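Local coordinates for protein glutathione-dependent peroxiredoxin (Sinorhizobium meliloti, PDB 3UMA) that probably reduces hydrogen peroxide and organic hydroperoxides to water and alcohols, using glutathione as the source of electrons, at residues 34-39 with 45-50; 164-167 with 173-176; 108-111 with 115-118. One frame throughout, in Å; residues are numbered along the deposited sequence.

In the fold
The three contacts follow one another along a single Redoxin-family chain without touching. Interactions 1 and 2 lie on opposite sides of the chain's centre, their own centres 24 Å apart. Interaction 3 is nearer to interaction 1, with nearest atoms about 6 Å apart, and the two are bridged by strand 120-123: it follows the loop of interaction 3 and meets the hairpin of interaction 1. The S175 side chain of interaction 2 lies about 9 Å from that of C72, the predicted peroxidatic cysteine. Helix 103-113 of interaction 3 also reaches that region, because W109 touches C72, although 108-111 meets 115-118 elsewhere.

Interaction 1 of 3, residues 34-39 with 45-50; sequences NATFKE and PVEVTT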
loop_
_atom_site.group_PDB
_atom_site.type_symbol
_atom_site.label_atom_id
_atom_site.label_comp_id
_atom_site.label_asym_id
_atom_site.label_seq_id
_atom_site.Cartn_x
_atom_site.Cartn_y
_atom_site.Cartn_z
ATOM N N ASN A 34 5.318 -7.543 -11.922
ATOM C CA ASN A 34 5.803 -8.534 -10.966
ATOM C C ASN A 34 6.730 -7.830 -9.987
ATOM O O ASN A 34 7.456 -6.933 -10.381
ATOM C CB ASN A 34 6.561 -9.623 -11.747
ATOM C CG ASN A 34 6.988 -10.796 -10.896
ATOM O OD1 ASN A 34 6.157 -11.469 -10.261
ATOM N ND2 ASN A 34 8.301 -11.093 -10.914
ATOM N N ALA A 35 6.684 -8.219 -8.714
ATOM C CA ALA A 35 7.583 -7.661 -7.699
ATOM C C ALA A 35 7.599 -8.577 -6.500
ATOM O O ALA A 35 6.727 -9.427 -6.353
ATOM C CB ALA A 35 7.126 -6.231 -7.271
ATOM N N THR A 36 8.593 -8.406 -5.640
ATOM C CA THR A 36 8.642 -9.147 -4.398
ATOM C C THR A 36 8.732 -8.160 -3.247
ATOM O O THR A 36 9.367 -7.117 -3.365
ATOM C CB THR A 36 9.854 -10.101 -4.353
ATOM O OG1 THR A 36 11.060 -9.332 -4.392
ATOM C CG2 THR A 36 9.850 -11.049 -5.564
ATOM N N PHE A 37 8.117 -8.498 -2.128
ATOM C CA PHE A 37 8.114 -7.635 -0.972
ATOM C C PHE A 37 8.534 -8.472 0.204
ATOM O O PHE A 37 8.126 -9.608 0.323
ATOM C CB PHE A 37 6.713 -7.087 -0.697
ATOM C CG PHE A 37 6.114 -6.343 -1.850
ATOM C CD1 PHE A 37 6.428 -5.001 -2.071
ATOM C CD2 PHE A 37 5.222 -6.975 -2.715
ATOM C CE1 PHE A 37 5.890 -4.305 -3.143
ATOM C CE2 PHE A 37 4.665 -6.279 -3.790
ATOM C CZ PHE A 37 4.998 -4.935 -4.002
ATOM N N LYS A 38 9.355 -7.911 1.073
ATOM C CA LYS A 38 9.670 -8.577 2.314
ATOM C C LYS A 38 8.706 -8.119 3.390
ATOM O O LYS A 38 8.227 -6.976 3.377
ATOM C CB LYS A 38 11.124 -8.329 2.707
ATOM C CG LYS A 38 12.121 -8.763 1.624
ATOM C CD LYS A 38 13.250 -9.603 2.182
ATOM C CE LYS A 38 14.149 -10.114 1.069
ATOM N NZ LYS A 38 14.856 -11.355 1.492
ATOM N N GLU A 39 8.410 -9.017 4.312
ATOM C CA GLU A 39 7.420 -8.768 5.327
ATOM C C GLU A 39 7.742 -9.577 6.576
ATOM O O GLU A 39 7.994 -10.777 6.497
ATOM C CB GLU A 39 6.011 -9.119 4.811
ATOM C CG GLU A 39 4.948 -9.100 5.912
ATOM C CD GLU A 39 3.521 -9.261 5.417
ATOM O OE1 GLU A 39 3.301 -9.780 4.296
ATOM O OE2 GLU A 39 2.607 -8.874 6.176
ATOM N N PRO A 45 10.262 -13.679 9.210
ATOM C CA PRO A 45 10.422 -12.903 7.970
ATOM C C PRO A 45 10.175 -13.725 6.703
ATOM O O PRO A 45 10.693 -14.839 6.560
ATOM C CB PRO A 45 11.873 -12.421 8.027
ATOM C CG PRO A 45 12.570 -13.376 8.916
ATOM C CD PRO A 45 11.555 -13.980 9.854
ATOM N N VAL A 46 9.400 -13.150 5.789
ATOM C CA VAL A 46 8.858 -13.849 4.621
ATOM C C VAL A 46 9.024 -12.975 3.375
ATOM O O VAL A 46 9.226 -11.761 3.479
ATOM C CB VAL A 46 7.361 -14.206 4.885
ATOM C CG1 VAL A 46 6.512 -14.168 3.633
ATOM C CG2 VAL A 46 7.243 -15.555 5.598
ATOM N N GLU A 47 8.945 -13.592 2.201
ATOM C CA GLU A 47 8.992 -12.867 0.941
ATOM C C GLU A 47 7.675 -13.062 0.187
ATOM O O GLU A 47 7.294 -14.191 -0.112
ATOM C CB GLU A 47 10.167 -13.353 0.106
ATOM C CG GLU A 47 10.551 -12.451 -1.059
ATOM C CD GLU A 47 11.985 -12.689 -1.509
ATOM O OE1 GLU A 47 12.516 -13.789 -1.233
ATOM O OE2 GLU A 47 12.587 -11.783 -2.128
ATOM N N VAL A 48 6.995 -11.953 -0.113
ATOM C CA VAL A 48 5.669 -11.949 -0.748
ATOM C C VAL A 48 5.829 -11.511 -2.204
ATOM O O VAL A 48 6.367 -10.435 -2.463
ATOM C CB VAL A 48 4.695 -10.983 0.019
ATOM C CG1 VAL A 48 3.346 -10.830 -0.692
ATOM C CG2 VAL A 48 4.486 -11.461 1.448
ATOM N N THR A 49 5.379 -12.333 -3.151
ATOM C CA THR A 49 5.422 -11.956 -4.565
ATOM C C THR A 49 4.086 -11.351 -4.966
ATOM O O THR A 49 3.077 -11.585 -4.311
ATOM C CB THR A 49 5.696 -13.162 -5.502
ATOM O OG1 THR A 49 4.657 -14.134 -5.340
ATOM C CG2 THR A 49 7.051 -13.832 -5.189
ATOM N N THR A 50 4.077 -10.589 -6.051
ATOM C CA THR A 50 2.836 -10.059 -6.571
ATOM C C THR A 50 1.914 -11.197 -7.007
ATOM O O THR A 50 0.684 -11.126 -6.832
ATOM C CB THR A 50 3.075 -9.083 -7.715
ATOM O OG1 THR A 50 4.016 -9.654 -8.615
ATOM C CG2 THR A 50 3.649 -7.778 -7.185
#
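The ring of F37 and the carboxylate of E39 are the flat groups lying on the inner face of this hairpin, beside V48. The F37 ring meets V48 O and T50 CG2 obliquely, its CE2 being 3.8 Å from T50 CG2, while F129 makes an edge-to-face contact with it. The E39 chain is extended, CG anti to the backbone N (chi1 170°), and this carries OE1 to within 3.5 Å of V48 CG2. Both carboxylate oxygens are hydrogen-bonded beyond the hairpin, OE1 to H120 and OE2 to F121, so the polar end is satisfied, while the side chain also touches L122. Branched V48 suits a strand position, meeting F37 CB and E39 OE1 and packing on L122. The opposite face, carrying T36, K38, E47 and T49, is largely open to solvent; there K38 NZ and E47 OE2 stay 4.3 Å apart, too far for a salt bridge, though the opposite charges may still attract.

Antiparallel backbone bonds pair F37 with V48 and E39 with V46, the bond from V48 N to F37 O being almost straight (175°). The ladder then ends on a side chain. T50 N donates to A35 O at 2.9 Å, and T50 OG1 accepts from A35 N at 3.0 Å, while T50 CG2 packs 3.8 Å from A35 CB. An alanine here would remove OG1 and CG2, and would probably leave A35 N without its acceptor and open a gap beside F37 CE2 and A35 CB. Next to it T49 is the N-cap of helix 50-54, its hydroxyl bonded to L52 N. A two-stranded antiparallel hairpin laid against strand 120-123 is characteristic of the N-terminal addition that peroxiredoxins make to the thioredoxin fold.

Interaction 2 of 3, residues 164-167 with 173-176; sequences NIEE and TASG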
loop_
_atom_site.group_PDB
_atom_site.type_symbol
_atom_site.label_atom_id
_atom_site.label_comp_id
_atom_site.label_asym_id
_atom_site.label_seq_id
_atom_site.Cartn_x
_atom_site.Cartn_y
_atom_site.Cartn_z
ATOM N N ASN A 164 -7.012 5.347 -6.696
ATOM C CA ASN A 164 -7.216 6.648 -6.070
ATOM C C ASN A 164 -5.873 7.197 -5.638
ATOM O O ASN A 164 -5.336 6.753 -4.637
ATOM C CB ASN A 164 -8.129 6.488 -4.854
ATOM C CG ASN A 164 -9.415 5.729 -5.177
ATOM O OD1 ASN A 164 -9.715 4.691 -4.577
ATOM N ND2 ASN A 164 -10.171 6.240 -6.120
ATOM N N ILE A 165 -5.333 8.139 -6.407
ATOM C CA ILE A 165 -4.018 8.733 -6.152
ATOM C C ILE A 165 -4.172 10.117 -5.533
ATOM O O ILE A 165 -4.861 10.958 -6.095
ATOM C CB ILE A 165 -3.210 8.889 -7.461
ATOM C CG1 ILE A 165 -3.123 7.546 -8.223
ATOM C CG2 ILE A 165 -1.826 9.506 -7.187
ATOM C CD1 ILE A 165 -2.572 7.684 -9.664
ATOM N N GLU A 166 -3.519 10.354 -4.395
ATOM C CA GLU A 166 -3.545 11.673 -3.748
ATOM C C GLU A 166 -2.598 12.657 -4.431
ATOM O O GLU A 166 -1.416 12.366 -4.638
ATOM C CB GLU A 166 -3.150 11.574 -2.273
ATOM C CG GLU A 166 -4.001 10.629 -1.427
ATOM C CD GLU A 166 -5.413 11.145 -1.147
ATOM O OE1 GLU A 166 -5.741 12.281 -1.568
ATOM O OE2 GLU A 166 -6.190 10.412 -0.500
ATOM N N GLU A 167 -3.110 13.836 -4.755
ATOM C CA GLU A 167 -2.264 14.920 -5.271
ATOM C C GLU A 167 -1.317 15.438 -4.185
ATOM O O GLU A 167 -0.246 15.964 -4.472
ATOM C CB GLU A 167 -3.128 16.063 -5.810
ATOM C CG GLU A 167 -3.022 16.251 -7.328
ATOM C CD GLU A 167 -2.198 17.495 -7.702
ATOM O OE1 GLU A 167 -2.762 18.618 -7.630
ATOM O OE2 GLU A 167 -0.998 17.353 -8.069
ATOM N N THR A 173 -8.107 11.199 1.865
ATOM C CA THR A 173 -9.548 10.962 1.766
ATOM C C THR A 173 -9.901 10.058 0.587
ATOM O O THR A 173 -10.414 8.960 0.789
ATOM C CB THR A 173 -10.354 12.292 1.759
ATOM O OG1 THR A 173 -10.144 12.965 3.008
ATOM C CG2 THR A 173 -11.827 12.036 1.572
ATOM N N ALA A 174 -9.604 10.518 -0.626
ATOM C CA ALA A 174 -9.794 9.719 -1.840
ATOM C C ALA A 174 -9.174 8.308 -1.718
ATOM O O ALA A 174 -9.771 7.320 -2.167
ATOM C CB ALA A 174 -9.242 10.480 -3.088
ATOM N N SER A 175 -8.021 8.214 -1.051
ATOM C CA SER A 175 -7.321 6.929 -0.869
ATOM C C SER A 175 -7.632 6.233 0.458
ATOM O O SER A 175 -7.086 5.177 0.748
ATOM C CB SER A 175 -5.801 7.125 -1.049
ATOM O OG SER A 175 -5.248 7.863 0.024
ATOM N N GLY A 176 -8.538 6.809 1.245
ATOM C CA GLY A 176 -8.881 6.296 2.569
ATOM C C GLY A 176 -9.800 5.090 2.546
ATOM O O GLY A 176 -10.417 4.786 1.512
HETATM O O HOH W 1 -7.886 13.048 -0.634
#
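E166 and S175 meet through one carboxylate oxygen that receives two bonds from the same residue. S175 OG donates to the anti lone pair of E166 OE2 at 2.8 Å, and S175 N donates to E166 OE2 at 2.9 Å from 42° above the carboxylate plane. Serine suits the place because its short hydroxyl and its own N-H converge on a single acceptor. The glutamate gets there by a bend at chi2 (-72°), which turns its carboxylate toward the loop. Its other oxygen, OE1, takes a bond from a water that in turn accepts from A174 N at 3.1 Å.

Alongside, N164 CB rests 3.3 Å from A174 O, and N164 O is 3.6 Å from S175 CB. Farther out, T173 to G176 form a type I turn closed by the bond from G176 N to T173 O, which presents the S175 amide to the carboxylate. Y80 OH bonds to S175 O, and R150 of strand 147-156 touches the side chains of both E166 and S175. G176 is the N-cap of helix 177-183, and the contact thus joins the end of strand 159-165 to the loop leading into the C-terminal helix of the peroxiredoxin fold, near the predicted active-site cysteine.

Interaction 3 of 3, residues 108-111 with 115-118; sequences AWAT and GMGK
A110 and M116 form the close part of this contact, where a helix end meets the loop that follows. A110 O accepts from M116 N at 2.9 Å, the donor standing 54° out of the carbonyl plane, and takes a weak bond from G115 N at 2.9 Å; G115 N is also hydrogen-bonded to S113 OG. M116, present as selenomethionine, has CG anti to its N (chi1 -178°) and bends at chi2 and chi3, bringing CE to 3.9 Å from A110 CB. The small alanine lets the loop come near, and the long flexible side chain can curl over its methyl.

The T111 side is the open one, exposed to solvent: its CB is directed away from the loop, and OG1, bonded to G107 O within the helix, offers M116 CE a single van der Waals touch at 3.6 Å, the two side chains running side by side. Beyond M116 the chain reverses at G117, whose positive phi (85°) suits glycine at the third position of the type II turn from G115 to K118. The turn leads helix 103-113 into strand 120-123, the second half of a beta-alpha-beta crossover from strand 94-99 in the thioredoxin-like sheet.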
loop_
_atom_site.group_PDB
_atom_site.type_symbol
_atom_site.label_atom_id
_atom_site.label_comp_id
_atom_site.label_asym_id
_atom_site.label_seq_id
_atom_site.Cartn_x
_atom_site.Cartn_y
_atom_site.Cartn_z
ATOM N N ALA A 108 8.013 -3.315 12.901
ATOM C CA ALA A 108 7.732 -2.526 14.101
ATOM C C ALA A 108 6.413 -1.740 13.988
ATOM O O ALA A 108 5.649 -1.619 14.956
ATOM C CB ALA A 108 8.899 -1.589 14.398
ATOM N N TRP A 109 6.136 -1.226 12.797
ATOM C CA TRP A 109 4.900 -0.467 12.560
ATOM C C TRP A 109 3.665 -1.362 12.608
ATOM O O TRP A 109 2.621 -0.968 13.128
ATOM C CB TRP A 109 4.976 0.243 11.212
ATOM C CG TRP A 109 3.989 1.390 11.037
ATOM C CD1 TRP A 109 3.593 2.297 11.992
ATOM C CD2 TRP A 109 3.331 1.775 9.819
ATOM N NE1 TRP A 109 2.728 3.211 11.442
ATOM C CE2 TRP A 109 2.549 2.920 10.110
ATOM C CE3 TRP A 109 3.329 1.263 8.507
ATOM C CZ2 TRP A 109 1.742 3.560 9.137
ATOM C CZ3 TRP A 109 2.546 1.908 7.534
ATOM C CH2 TRP A 109 1.760 3.048 7.860
ATOM N N ALA A 110 3.787 -2.568 12.065
ATOM C CA ALA A 110 2.712 -3.569 12.171
ATOM C C ALA A 110 2.347 -3.805 13.636
ATOM O O ALA A 110 1.169 -3.822 14.008
ATOM C CB ALA A 110 3.145 -4.868 11.511
ATOM N N THR A 111 3.371 -3.971 14.469
ATOM C CA THR A 111 3.177 -4.326 15.876
ATOM C C THR A 111 2.586 -3.128 16.625
ATOM O O THR A 111 1.617 -3.260 17.381
ATOM C CB THR A 111 4.529 -4.764 16.515
ATOM O OG1 THR A 111 5.034 -5.914 15.824
ATOM C CG2 THR A 111 4.376 -5.083 18.014
ATOM N N GLY A 115 -1.751 -3.603 13.726
ATOM C CA GLY A 115 -2.109 -4.216 12.450
ATOM C C GLY A 115 -1.459 -5.562 12.156
ATOM O O GLY A 115 -1.818 -6.232 11.184
HETATM N N MSE A 116 -0.508 -5.969 12.989
HETATM C CA MSE A 116 0.161 -7.262 12.804
HETATM C C MSE A 116 -0.859 -8.401 12.712
HETATM O O MSE A 116 -1.678 -8.582 13.614
HETATM C CB MSE A 116 1.148 -7.534 13.946
HETATM C CG MSE A 116 1.905 -8.846 13.797
HETATM SE SE MSE A 116 3.014 -8.844 12.197
HETATM C CE MSE A 116 4.682 -8.161 12.986
ATOM N N GLY A 117 -0.814 -9.140 11.612
ATOM C CA GLY A 117 -1.693 -10.283 11.403
ATOM C C GLY A 117 -3.059 -9.964 10.828
ATOM O O GLY A 117 -3.810 -10.876 10.467
ATOM N N LYS A 118 -3.399 -8.679 10.748
ATOM C CA LYS A 118 -4.707 -8.260 10.254
ATOM C C LYS A 118 -4.627 -7.900 8.781
ATOM O O LYS A 118 -5.616 -8.002 8.052
ATOM C CB LYS A 118 -5.219 -7.036 11.019
ATOM C CG LYS A 118 -5.038 -7.059 12.531
ATOM C CD LYS A 118 -6.172 -7.763 13.246
ATOM C CE LYS A 118 -6.048 -7.544 14.761
ATOM N NZ LYS A 118 -6.379 -8.793 15.505
#